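Uncharacterized protein (Pseudomonas syringae pv. tomato, PDB 3K4I) is of unknown function but belongs to the RraA-like family and assembles from three copies of its chain. Local coordinates at residues T116-A122 with Y133-G139; F58-Y62 with Y77-P82; D38-I44 with I160-I165; P64-S68 with N147-L151. All coordinates share one frame; numbering follows the deposited sequence.

Contact 1: residues T116-A122 with Y133-G139; sequences TVIDGVA and YPLFSRG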
loop_
_atom_site.group_PDB
_atom_site.type_symbol
_atom_site.label_atom_id
_atom_site.label_comp_id
_atom_site.label_asym_id
_atom_site.label_seq_id
_atom_site.Cartn_x
_atom_site.Cartn_y
_atom_site.Cartn_z
ATOM N N THR C 116 -14.676 9.321 0.804
ATOM C CA THR C 116 -15.362 8.038 0.744
ATOM C C THR C 116 -14.530 7.015 1.477
ATOM O O THR C 116 -13.324 6.893 1.224
ATOM C CB THR C 116 -15.606 7.587 -0.712
ATOM O OG1 THR C 116 -16.480 8.534 -1.321
ATOM C CG2 THR C 116 -16.324 6.261 -0.739
ATOM N N VAL C 117 -15.196 6.289 2.369
ATOM C CA VAL C 117 -14.579 5.241 3.187
ATOM C C VAL C 117 -15.242 3.944 2.735
ATOM O O VAL C 117 -16.474 3.876 2.759
ATOM C CB VAL C 117 -14.898 5.493 4.666
ATOM C CG1 VAL C 117 -14.407 4.356 5.520
ATOM C CG2 VAL C 117 -14.278 6.795 5.113
ATOM N N ILE C 118 -14.457 2.914 2.389
ATOM C CA ILE C 118 -15.013 1.673 1.828
ATOM C C ILE C 118 -14.547 0.408 2.525
ATOM O O ILE C 118 -13.347 0.117 2.574
ATOM C CB ILE C 118 -14.720 1.527 0.310
ATOM C CG1 ILE C 118 -15.102 2.803 -0.438
ATOM C CG2 ILE C 118 -15.499 0.364 -0.270
ATOM C CD1 ILE C 118 -14.690 2.799 -1.895
ATOM N N ASP C 119 -15.531 -0.332 3.036
ATOM C CA ASP C 119 -15.317 -1.690 3.542
ATOM C C ASP C 119 -15.451 -2.569 2.294
ATOM O O ASP C 119 -16.484 -3.178 2.050
ATOM C CB ASP C 119 -16.361 -2.000 4.628
ATOM C CG ASP C 119 -16.426 -3.482 5.006
ATOM O OD1 ASP C 119 -15.384 -4.127 5.018
ATOM O OD2 ASP C 119 -17.548 -3.961 5.287
ATOM N N GLY C 120 -14.375 -2.615 1.515
ATOM C CA GLY C 120 -14.417 -3.082 0.153
ATOM C C GLY C 120 -13.346 -2.358 -0.637
ATOM O O GLY C 120 -12.419 -1.786 -0.063
ATOM N N VAL C 121 -13.462 -2.395 -1.955
ATOM C CA VAL C 121 -12.431 -1.811 -2.828
ATOM C C VAL C 121 -13.003 -0.819 -3.842
ATOM O O VAL C 121 -14.235 -0.753 -4.038
ATOM C CB VAL C 121 -11.598 -2.917 -3.527
ATOM C CG1 VAL C 121 -10.850 -3.740 -2.476
ATOM C CG2 VAL C 121 -12.463 -3.811 -4.437
ATOM N N ALA C 122 -12.113 -0.025 -4.443
ATOM C CA ALA C 122 -12.503 1.007 -5.415
ATOM C C ALA C 122 -11.748 0.856 -6.726
ATOM O O ALA C 122 -10.670 0.262 -6.749
ATOM C CB ALA C 122 -12.244 2.410 -4.828
ATOM N N TYR C 133 -8.842 13.250 -4.350
ATOM C CA TYR C 133 -10.067 12.971 -3.601
ATOM C C TYR C 133 -9.754 12.022 -2.434
ATOM O O TYR C 133 -9.088 11.005 -2.623
ATOM C CB TYR C 133 -11.116 12.329 -4.502
ATOM C CG TYR C 133 -12.401 12.027 -3.758
ATOM C CD1 TYR C 133 -13.235 13.076 -3.346
ATOM C CD2 TYR C 133 -12.806 10.710 -3.488
ATOM C CE1 TYR C 133 -14.402 12.851 -2.667
ATOM C CE2 TYR C 133 -14.008 10.465 -2.799
ATOM C CZ TYR C 133 -14.803 11.555 -2.399
ATOM O OH TYR C 133 -15.989 11.346 -1.723
ATOM N N PRO C 134 -10.233 12.346 -1.220
ATOM C CA PRO C 134 -9.902 11.516 -0.080
ATOM C C PRO C 134 -10.647 10.165 -0.063
ATOM O O PRO C 134 -11.792 10.075 0.377
ATOM C CB PRO C 134 -10.267 12.405 1.118
ATOM C CG PRO C 134 -10.240 13.847 0.535
ATOM C CD PRO C 134 -10.884 13.608 -0.797
ATOM N N LEU C 135 -9.970 9.155 -0.592
ATOM C CA LEU C 135 -10.518 7.792 -0.687
ATOM C C LEU C 135 -9.798 6.857 0.237
ATOM O O LEU C 135 -8.557 6.771 0.219
ATOM C CB LEU C 135 -10.340 7.258 -2.124
ATOM C CG LEU C 135 -10.729 5.783 -2.352
ATOM C CD1 LEU C 135 -12.207 5.739 -2.177
ATOM C CD2 LEU C 135 -10.369 5.340 -3.753
ATOM N N PHE C 136 -10.584 6.104 1.003
ATOM C CA PHE C 136 -10.051 5.124 1.920
ATOM C C PHE C 136 -10.737 3.808 1.642
ATOM O O PHE C 136 -11.968 3.768 1.530
ATOM C CB PHE C 136 -10.325 5.634 3.327
ATOM C CG PHE C 136 -9.745 6.980 3.567
ATOM C CD1 PHE C 136 -8.484 7.116 4.152
ATOM C CD2 PHE C 136 -10.420 8.124 3.151
ATOM C CE1 PHE C 136 -7.926 8.375 4.354
ATOM C CE2 PHE C 136 -9.840 9.407 3.317
ATOM C CZ PHE C 136 -8.591 9.521 3.919
ATOM N N SER C 137 -9.967 2.731 1.504
ATOM C CA SER C 137 -10.560 1.455 1.151
ATOM C C SER C 137 -9.621 0.323 1.502
ATOM O O SER C 137 -8.474 0.552 1.860
ATOM C CB SER C 137 -10.815 1.401 -0.366
ATOM O OG SER C 137 -9.584 1.367 -1.071
ATOM N N ARG C 138 -10.111 -0.903 1.354
ATOM C CA ARG C 138 -9.280 -2.084 1.561
ATOM C C ARG C 138 -8.390 -2.400 0.366
ATOM O O ARG C 138 -7.689 -3.426 0.336
ATOM C CB ARG C 138 -10.151 -3.293 1.868
ATOM C CG ARG C 138 -10.938 -3.133 3.169
ATOM C CD ARG C 138 -11.568 -4.451 3.639
ATOM N NE ARG C 138 -12.497 -4.140 4.733
ATOM C CZ ARG C 138 -12.141 -3.772 5.967
ATOM N NH1 ARG C 138 -10.873 -3.700 6.311
ATOM N NH2 ARG C 138 -13.091 -3.472 6.872
ATOM N N GLY C 139 -8.437 -1.562 -0.651
ATOM C CA GLY C 139 -7.611 -1.837 -1.828
ATOM C C GLY C 139 -8.181 -1.321 -3.117
ATOM O O GLY C 139 -9.166 -0.550 -3.122
#
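T116 meets Y133 and F136 where strand 115-119 runs parallel to strand 135-137, their short axes 10° apart. Every polar atom of T116 is engaged. OG1, set opposite its own carbonyl carbon (chi1 -64°), reaches Y133 OH at 2.9 Å at the edge of the tyrosine ring, a hydrogen bond in which either hydroxyl may be the donor. T116 N gives its hydrogen to P134 O (3.0 Å), and T116 O receives F136 N (2.9 Å) and also lies at the edge of the F136 ring. F136 O in turn accepts I118 N, continuing the parallel ladder. L135 lies on the T116 side of the pair, with CD1 against I118 CD1 and CD2 3.6 Å from A122 CB.

R138 carries the other end of the contact. Its extended side chain lies alongside D119 and points the same way, placing two nitrogens on one oxygen: NE is 2.9 Å from D119 OD1, on the anti lone pair, while NH2 meets D119 OD1 at 3.0 Å from above the carboxylate. The carboxylate and guanidinium planes stand 87° apart. S90 binds D119 OD2, so both carboxylate oxygens are held. R138 N also donates to G120 O at 2.8 Å, and G139 O accepts A122 N and S137 OG from opposite faces of its plane.

The pair belongs to a beta-alpha-beta unit whose helix 125-130 packs on Y133 and L135; Y133 also touches helix 102-110, strand 85-90 pairs with strand 115-119, and strand 177-181 meets V117 and F136 through C178.

Contact 2: residues F58-Y62 with Y77-P82; sequences FTVQY and YIDQVP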
loop_
_atom_site.group_PDB
_atom_site.type_symbol
_atom_site.label_atom_id
_atom_site.label_comp_id
_atom_site.label_asym_id
_atom_site.label_seq_id
_atom_site.Cartn_x
_atom_site.Cartn_y
_atom_site.Cartn_z
ATOM N N PHE C 58 -22.606 9.317 5.706
ATOM C CA PHE C 58 -23.778 8.960 4.961
ATOM C C PHE C 58 -23.498 7.507 4.578
ATOM O O PHE C 58 -22.506 7.243 3.883
ATOM C CB PHE C 58 -23.883 9.811 3.693
ATOM C CG PHE C 58 -25.039 9.443 2.818
ATOM C CD1 PHE C 58 -26.207 10.207 2.866
ATOM C CD2 PHE C 58 -24.992 8.304 1.993
ATOM C CE1 PHE C 58 -27.301 9.901 2.085
ATOM C CE2 PHE C 58 -26.104 7.955 1.204
ATOM C CZ PHE C 58 -27.259 8.779 1.241
ATOM N N THR C 59 -24.314 6.604 5.095
ATOM C CA THR C 59 -24.011 5.166 5.015
ATOM C C THR C 59 -24.639 4.491 3.804
ATOM O O THR C 59 -25.750 4.836 3.365
ATOM C CB THR C 59 -24.448 4.437 6.291
ATOM O OG1 THR C 59 -25.829 4.717 6.571
ATOM C CG2 THR C 59 -23.618 4.882 7.490
ATOM N N VAL C 60 -23.927 3.516 3.260
ATOM C CA VAL C 60 -24.405 2.779 2.085
ATOM C C VAL C 60 -24.120 1.315 2.384
ATOM O O VAL C 60 -22.974 0.966 2.699
ATOM C CB VAL C 60 -23.586 3.185 0.834
ATOM C CG1 VAL C 60 -24.136 2.474 -0.407
ATOM C CG2 VAL C 60 -23.593 4.720 0.657
ATOM N N GLN C 61 -25.147 0.465 2.290
ATOM C CA GLN C 61 -25.013 -0.979 2.522
ATOM C C GLN C 61 -25.351 -1.762 1.251
ATOM O O GLN C 61 -26.426 -1.556 0.669
ATOM C CB GLN C 61 -25.949 -1.414 3.655
ATOM C CG GLN C 61 -25.950 -2.946 3.894
ATOM C CD GLN C 61 -24.613 -3.393 4.437
ATOM O OE1 GLN C 61 -23.884 -4.207 3.803
ATOM N NE2 GLN C 61 -24.239 -2.838 5.569
ATOM N N TYR C 62 -24.444 -2.656 0.840
ATOM C CA TYR C 62 -24.611 -3.520 -0.351
ATOM C C TYR C 62 -25.022 -4.922 0.104
ATOM O O TYR C 62 -24.997 -5.227 1.302
ATOM C CB TYR C 62 -23.316 -3.608 -1.185
ATOM C CG TYR C 62 -23.037 -2.314 -1.920
ATOM C CD1 TYR C 62 -23.445 -2.130 -3.244
ATOM C CD2 TYR C 62 -22.374 -1.290 -1.278
ATOM C CE1 TYR C 62 -23.224 -0.922 -3.912
ATOM C CE2 TYR C 62 -22.131 -0.078 -1.931
ATOM C CZ TYR C 62 -22.573 0.082 -3.252
ATOM O OH TYR C 62 -22.312 1.274 -3.882
ATOM N N TYR C 77 -27.556 6.250 -5.739
ATOM C CA TYR C 77 -27.831 6.862 -4.432
ATOM C C TYR C 77 -27.151 8.207 -4.234
ATOM O O TYR C 77 -27.505 8.936 -3.311
ATOM C CB TYR C 77 -27.358 5.978 -3.276
ATOM C CG TYR C 77 -25.828 5.867 -3.128
ATOM C CD1 TYR C 77 -25.119 4.825 -3.725
ATOM C CD2 TYR C 77 -25.096 6.812 -2.383
ATOM C CE1 TYR C 77 -23.718 4.723 -3.598
ATOM C CE2 TYR C 77 -23.710 6.722 -2.257
ATOM C CZ TYR C 77 -23.023 5.673 -2.855
ATOM O OH TYR C 77 -21.646 5.581 -2.721
ATOM N N ILE C 78 -26.123 8.477 -5.030
ATOM C CA ILE C 78 -25.243 9.600 -4.728
ATOM C C ILE C 78 -25.954 10.942 -4.844
ATOM O O ILE C 78 -25.567 11.892 -4.160
ATOM C CB ILE C 78 -23.936 9.574 -5.556
ATOM C CG1 ILE C 78 -22.822 10.292 -4.774
ATOM C CG2 ILE C 78 -24.193 9.983 -7.007
ATOM C CD1 ILE C 78 -21.414 10.058 -5.245
ATOM N N ASP C 79 -26.984 11.030 -5.692
ATOM C CA ASP C 79 -27.793 12.272 -5.751
ATOM C C ASP C 79 -28.431 12.665 -4.417
ATOM O O ASP C 79 -28.860 13.808 -4.249
ATOM C CB ASP C 79 -28.910 12.132 -6.799
ATOM C CG ASP C 79 -28.409 12.323 -8.217
ATOM O OD1 ASP C 79 -27.501 13.158 -8.424
ATOM O OD2 ASP C 79 -28.951 11.656 -9.134
ATOM N N GLN C 80 -28.535 11.713 -3.498
ATOM C CA GLN C 80 -29.167 11.920 -2.194
ATOM C C GLN C 80 -28.219 12.473 -1.118
ATOM O O GLN C 80 -28.678 12.895 -0.061
ATOM C CB GLN C 80 -29.746 10.585 -1.689
ATOM C CG GLN C 80 -30.626 9.862 -2.684
ATOM C CD GLN C 80 -31.595 8.897 -2.010
ATOM O OE1 GLN C 80 -32.734 8.715 -2.481
ATOM N NE2 GLN C 80 -31.189 8.325 -0.882
ATOM N N VAL C 81 -26.906 12.420 -1.371
ATOM C CA VAL C 81 -25.900 12.661 -0.346
ATOM C C VAL C 81 -25.722 14.175 -0.120
ATOM O O VAL C 81 -25.444 14.892 -1.066
ATOM C CB VAL C 81 -24.545 12.026 -0.748
ATOM C CG1 VAL C 81 -23.486 12.223 0.335
ATOM C CG2 VAL C 81 -24.714 10.527 -1.099
ATOM N N PRO C 82 -25.925 14.642 1.122
ATOM C CA PRO C 82 -25.792 16.067 1.404
ATOM C C PRO C 82 -24.351 16.555 1.319
ATOM O O PRO C 82 -23.406 15.825 1.611
ATOM C CB PRO C 82 -26.320 16.205 2.839
ATOM C CG PRO C 82 -27.090 14.982 3.102
ATOM C CD PRO C 82 -26.504 13.908 2.263
HETATM O O HOH W 1 -20.573 3.265 -2.823
#
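Y77 and V81 lay their side chains on V60 and F58 of strand 53-63; segment 77-82, a 3-10 segment passing into a loop, lies in the connection between the parallel neighbouring strands 53-63 and 85-90 and packs on the first of them. At Y77 the ring leaves between the backbone N and the carbonyl carbon (chi1 70°), a placement that sets it crosswise to V60. V60 CG2 sits over one face, 3.9 Å from the Y77 ring centroid, in a CH-pi contact displaced toward the rim; I78 CB lies by the opposite face. The ring's CD2 touches F58 CE2 at 3.9 Å as the two side chains slide past each other in opposite directions. At the phenol end a water is hydrogen-bonded to both hydroxyls, 2.6 Å from Y77 OH and 2.8 Å from Y62 OH, and so joins two tyrosines whose side chains cross at about a right angle.

I78 and D79 face elsewhere: I78 packs on helix 102-110, and both carboxylate oxygens of D79 accept backbone N-H groups of L213 and E214 of the second subunit. Q80 rests its CB 4.2 Å from F58 CZ. V81 then supplies a second CH-pi contact, more central than the first: CG2 stands 3.7 Å from the F58 ring centroid, only 12° off the normal. P82 finishes the run at a right angle to F58, its CD 3.8 Å from F58 CD1.

Contact 3: residues D38-I44 with I160-I165; sequences DGGLPGI and IDGITI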
loop_
_atom_site.group_PDB
_atom_site.type_symbol
_atom_site.label_atom_id
_atom_site.label_comp_id
_atom_site.label_asym_id
_atom_site.label_seq_id
_atom_site.Cartn_x
_atom_site.Cartn_y
_atom_site.Cartn_z
ATOM N N ASP C 38 -13.873 2.062 20.969
ATOM C CA ASP C 38 -12.961 1.891 19.841
ATOM C C ASP C 38 -13.544 2.598 18.664
ATOM O O ASP C 38 -14.744 2.466 18.422
ATOM C CB ASP C 38 -12.913 0.397 19.441
ATOM C CG ASP C 38 -12.094 -0.456 20.389
ATOM O OD1 ASP C 38 -11.364 0.094 21.220
ATOM O OD2 ASP C 38 -12.164 -1.714 20.284
ATOM N N GLY C 39 -12.717 3.322 17.913
ATOM C CA GLY C 39 -13.239 4.021 16.739
ATOM C C GLY C 39 -12.566 3.671 15.431
ATOM O O GLY C 39 -13.061 4.025 14.384
ATOM N N GLY C 40 -11.433 2.980 15.478
ATOM C CA GLY C 40 -10.677 2.719 14.234
ATOM C C GLY C 40 -11.239 1.620 13.367
ATOM O O GLY C 40 -11.769 0.630 13.881
ATOM N N LEU C 41 -11.150 1.818 12.054
ATOM C CA LEU C 41 -11.586 0.815 11.078
ATOM C C LEU C 41 -10.349 0.102 10.515
ATOM O O LEU C 41 -9.732 0.556 9.539
ATOM C CB LEU C 41 -12.413 1.488 9.961
ATOM C CG LEU C 41 -13.720 2.190 10.405
ATOM C CD1 LEU C 41 -14.431 2.762 9.211
ATOM C CD2 LEU C 41 -14.654 1.188 11.068
ATOM N N PRO C 42 -9.959 -1.043 11.118
ATOM C CA PRO C 42 -8.647 -1.575 10.691
ATOM C C PRO C 42 -8.716 -2.100 9.257
ATOM O O PRO C 42 -9.741 -2.606 8.855
ATOM C CB PRO C 42 -8.367 -2.703 11.690
ATOM C CG PRO C 42 -9.722 -3.108 12.184
ATOM C CD PRO C 42 -10.631 -1.908 12.101
ATOM N N GLY C 43 -7.641 -1.916 8.502
ATOM C CA GLY C 43 -7.623 -2.380 7.131
ATOM C C GLY C 43 -8.193 -1.431 6.103
ATOM O O GLY C 43 -8.025 -1.670 4.925
ATOM N N ILE C 44 -8.852 -0.346 6.535
ATOM C CA ILE C 44 -9.385 0.631 5.582
ATOM C C ILE C 44 -8.351 1.763 5.394
ATOM O O ILE C 44 -8.272 2.697 6.196
ATOM C CB ILE C 44 -10.816 1.145 5.940
ATOM C CG1 ILE C 44 -11.807 -0.027 6.030
ATOM C CG2 ILE C 44 -11.315 2.160 4.853
ATOM C CD1 ILE C 44 -13.271 0.333 6.185
ATOM N N ILE C 160 -18.735 -2.510 10.748
ATOM C CA ILE C 160 -17.489 -2.836 10.023
ATOM C C ILE C 160 -16.475 -3.288 11.063
ATOM O O ILE C 160 -16.123 -2.527 11.937
ATOM C CB ILE C 160 -16.960 -1.611 9.236
ATOM C CG1 ILE C 160 -17.939 -1.216 8.115
ATOM C CG2 ILE C 160 -15.545 -1.850 8.667
ATOM C CD1 ILE C 160 -17.627 0.130 7.475
ATOM N N ASP C 161 -16.017 -4.533 10.966
ATOM C CA ASP C 161 -15.067 -5.072 11.956
ATOM C C ASP C 161 -15.574 -4.862 13.416
ATOM O O ASP C 161 -14.792 -4.507 14.288
ATOM C CB ASP C 161 -13.657 -4.427 11.798
ATOM C CG ASP C 161 -13.037 -4.613 10.396
ATOM O OD1 ASP C 161 -12.586 -3.601 9.768
ATOM O OD2 ASP C 161 -12.970 -5.763 9.928
ATOM N N GLY C 162 -16.879 -5.016 13.661
ATOM C CA GLY C 162 -17.453 -4.791 14.999
ATOM C C GLY C 162 -17.693 -3.350 15.434
ATOM O O GLY C 162 -18.112 -3.110 16.573
ATOM N N ILE C 163 -17.416 -2.398 14.537
ATOM C CA ILE C 163 -17.621 -0.969 14.801
ATOM C C ILE C 163 -18.876 -0.526 14.084
ATOM O O ILE C 163 -18.991 -0.661 12.886
ATOM C CB ILE C 163 -16.415 -0.124 14.305
ATOM C CG1 ILE C 163 -15.105 -0.679 14.878
ATOM C CG2 ILE C 163 -16.562 1.378 14.661
ATOM C CD1 ILE C 163 -15.064 -0.618 16.387
ATOM N N THR C 164 -19.804 0.036 14.847
ATOM C CA THR C 164 -21.051 0.520 14.321
ATOM C C THR C 164 -20.861 1.954 13.806
ATOM O O THR C 164 -20.231 2.762 14.489
ATOM C CB THR C 164 -22.131 0.479 15.421
ATOM O OG1 THR C 164 -22.497 -0.891 15.645
ATOM C CG2 THR C 164 -23.376 1.298 15.010
ATOM N N ILE C 165 -21.375 2.223 12.603
ATOM C CA ILE C 165 -21.428 3.579 12.007
ATOM C C ILE C 165 -22.907 3.870 11.791
ATOM O O ILE C 165 -23.628 3.131 11.082
ATOM C CB ILE C 165 -20.687 3.714 10.641
ATOM C CG1 ILE C 165 -19.202 3.321 10.753
ATOM C CG2 ILE C 165 -20.797 5.132 10.122
ATOM C CD1 ILE C 165 -18.908 1.895 10.303
#
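L41 pushes CD2 into a group of isoleucines, 3.9 Å from I163 CB and 4.0 Å from I160 CG2, with I165 CD1 at the margin. Its CG stands opposite the carbonyl carbon (chi1 -62°); CD1 continues the extended chain, and CD2, the other branch, is the one turned onto the isoleucines. I44 CD1 reaches the same methyl, I160 CG2, at 4.0 Å, coming across it at about a right angle. I163 extends the other way: CG1 lies against G40 O at 3.7 Å and CD1 against D38 CB at 3.9 Å.

D161 meets P42 from the opposite direction, its OD1 3.5 Å from P42 CD. D161 OD1 and P42 O are both acceptors, and R138 serves the two, by a salt bridge to D161 and a probable hydrogen bond to P42 O.

Two turns position these groups. A type II turn spans L41 to I44, closed by I44 N to L41 O, and a type I' turn joins I160 to I163 in a beta hairpin. D38 forms a salt bridge with R148 of the third subunit, whose Q143 accepts from G40 N.

The hairpin 158-165 thus packs against the loop after helix 25-33, while strand 177-181 lines both segments and V117 of strand 115-119 touches L41 and I44.

Contact 4: residues P64-S68 with N147-L151; sequences PVDAS and NRTQL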
loop_
_atom_site.group_PDB
_atom_site.type_symbol
_atom_site.label_atom_id
_atom_site.label_comp_id
_atom_site.label_asym_id
_atom_site.label_seq_id
_atom_site.Cartn_x
_atom_site.Cartn_y
_atom_site.Cartn_z
ATOM N N PRO C 64 -25.874 -9.246 -1.750
ATOM C CA PRO C 64 -25.767 -10.019 -2.985
ATOM C C PRO C 64 -26.772 -9.604 -4.058
ATOM O O PRO C 64 -27.898 -9.178 -3.748
ATOM C CB PRO C 64 -26.040 -11.472 -2.519
ATOM C CG PRO C 64 -25.582 -11.460 -1.080
ATOM C CD PRO C 64 -26.000 -10.101 -0.556
ATOM N N VAL C 65 -26.372 -9.790 -5.320
ATOM C CA VAL C 65 -27.268 -9.607 -6.436
ATOM C C VAL C 65 -28.511 -10.476 -6.298
ATOM O O VAL C 65 -28.447 -11.674 -5.984
ATOM C CB VAL C 65 -26.598 -9.925 -7.779
ATOM C CG1 VAL C 65 -27.621 -9.827 -8.920
ATOM C CG2 VAL C 65 -25.424 -8.970 -8.020
ATOM N N ASP C 66 -29.642 -9.842 -6.553
ATOM C CA ASP C 66 -30.872 -10.574 -6.693
ATOM C C ASP C 66 -31.646 -9.991 -7.885
ATOM O O ASP C 66 -31.674 -10.597 -8.958
ATOM C CB ASP C 66 -31.654 -10.560 -5.379
ATOM C CG ASP C 66 -33.100 -10.991 -5.554
ATOM O OD1 ASP C 66 -33.510 -11.264 -6.710
ATOM O OD2 ASP C 66 -33.822 -11.039 -4.537
ATOM N N ALA C 67 -32.246 -8.818 -7.705
ATOM C CA ALA C 67 -33.052 -8.166 -8.750
ATOM C C ALA C 67 -34.276 -8.980 -9.182
ATOM O O ALA C 67 -35.370 -8.428 -9.334
ATOM C CB ALA C 67 -32.180 -7.808 -9.972
ATOM N N SER C 68 -34.080 -10.291 -9.379
ATOM C CA SER C 68 -35.071 -11.171 -9.996
ATOM C C SER C 68 -35.328 -10.730 -11.436
ATOM O O SER C 68 -34.485 -10.050 -12.041
ATOM C CB SER C 68 -36.374 -11.202 -9.193
ATOM O OG SER C 68 -36.121 -11.514 -7.833
ATOM N N ASN C 147 -23.856 -6.638 -11.692
ATOM C CA ASN C 147 -23.996 -8.107 -11.620
ATOM C C ASN C 147 -23.096 -8.793 -10.589
ATOM O O ASN C 147 -22.983 -10.022 -10.601
ATOM C CB ASN C 147 -23.805 -8.773 -13.004
ATOM C CG ASN C 147 -24.969 -8.521 -13.956
ATOM O OD1 ASN C 147 -24.793 -8.532 -15.179
ATOM N ND2 ASN C 147 -26.156 -8.299 -13.408
ATOM N N ARG C 148 -22.471 -8.025 -9.693
ATOM C CA ARG C 148 -21.608 -8.600 -8.660
ATOM C C ARG C 148 -22.106 -8.308 -7.253
ATOM O O ARG C 148 -22.079 -9.158 -6.363
ATOM C CB ARG C 148 -20.153 -8.147 -8.830
ATOM C CG ARG C 148 -19.510 -8.666 -10.125
ATOM C CD ARG C 148 -17.991 -8.431 -10.169
ATOM N NE ARG C 148 -17.380 -9.085 -11.330
ATOM C CZ ARG C 148 -17.295 -8.527 -12.536
ATOM N NH1 ARG C 148 -17.757 -7.302 -12.738
ATOM N NH2 ARG C 148 -16.742 -9.192 -13.536
ATOM N N THR C 149 -22.563 -7.082 -7.059
ATOM C CA THR C 149 -23.123 -6.658 -5.780
ATOM C C THR C 149 -24.193 -5.627 -6.109
ATOM O O THR C 149 -24.205 -5.121 -7.225
ATOM C CB THR C 149 -22.040 -6.082 -4.825
ATOM O OG1 THR C 149 -22.591 -5.973 -3.506
ATOM C CG2 THR C 149 -21.528 -4.731 -5.294
ATOM N N GLN C 150 -25.133 -5.388 -5.188
ATOM C CA GLN C 150 -26.201 -4.428 -5.428
ATOM C C GLN C 150 -26.540 -3.644 -4.170
ATOM O O GLN C 150 -26.326 -4.113 -3.052
ATOM C CB GLN C 150 -27.460 -5.103 -5.994
ATOM C CG GLN C 150 -28.293 -5.793 -4.958
ATOM C CD GLN C 150 -29.541 -6.463 -5.503
ATOM O OE1 GLN C 150 -29.584 -6.926 -6.663
ATOM N NE2 GLN C 150 -30.549 -6.566 -4.648
ATOM N N LEU C 151 -27.017 -2.415 -4.357
ATOM C CA LEU C 151 -27.432 -1.609 -3.214
ATOM C C LEU C 151 -28.599 -2.239 -2.470
ATOM O O LEU C 151 -29.567 -2.711 -3.090
ATOM C CB LEU C 151 -27.847 -0.210 -3.676
ATOM C CG LEU C 151 -26.661 0.621 -4.089
ATOM C CD1 LEU C 151 -27.096 1.746 -5.020
ATOM C CD2 LEU C 151 -25.971 1.180 -2.845
#
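Q150 and D66 are joined by a hydrogen bond from D66 N to Q150 OE1 at 2.9 Å. The N-H points almost straight at the oxygen (175°), yet it arrives from above the amide plane, 63° out of it. Q150 starts between its backbone N and carbonyl carbon (chi1 79°) and is extended beyond CG, which carries the amide across to the loop. Q63 OE1 accepts from Q150 NE2, so both ends of the amide are used and its rotation is probably fixed.

Van der Waals contacts add to this. P64 O touches the Q150 chain at CG (3.6 Å). V65 crosses Q150 at about a right angle and turns CG2 onto the backbone of the other segment, 3.5 Å from both N147 C and R148 C. Little apolar side-chain surface is matched here; a methyl simply covers peptide groups.

Polar ends on the far side look elsewhere: T149 OG1 bonds N91 and Q63, and R148 forms salt bridges with D33 and D38 of the second subunit.

This is a surface arrangement at the end of an antiparallel strand pair: 53-63 and 150-154 are neighbours, and where the first leaves the sheet a glutamine of the second holds the departing backbone.

Overall arrangement
From the N terminus, segment 38-44 opens contact 3, the longest loop, which ends only at 160-165 and encloses the other three contacts. Strand 53-63 then opens contact 2, and the chain just after it opens contact 4. Contact 2 closes at 77-82 while contact 4 stays open to 147-151, so these two cross; they meet through V60 and Y62 against T149 to L151. Contact 1 opens and closes later, within the spans of both contacts 4 and 3. R138 of contact 1 joins D161 and P42 of contact 3. Contacts 1, 2 and 4 share the main sheet; contact 3 ties the 158-165 hairpin to the loop after helix 25-33, which runs beside strand 177-181 of that sheet.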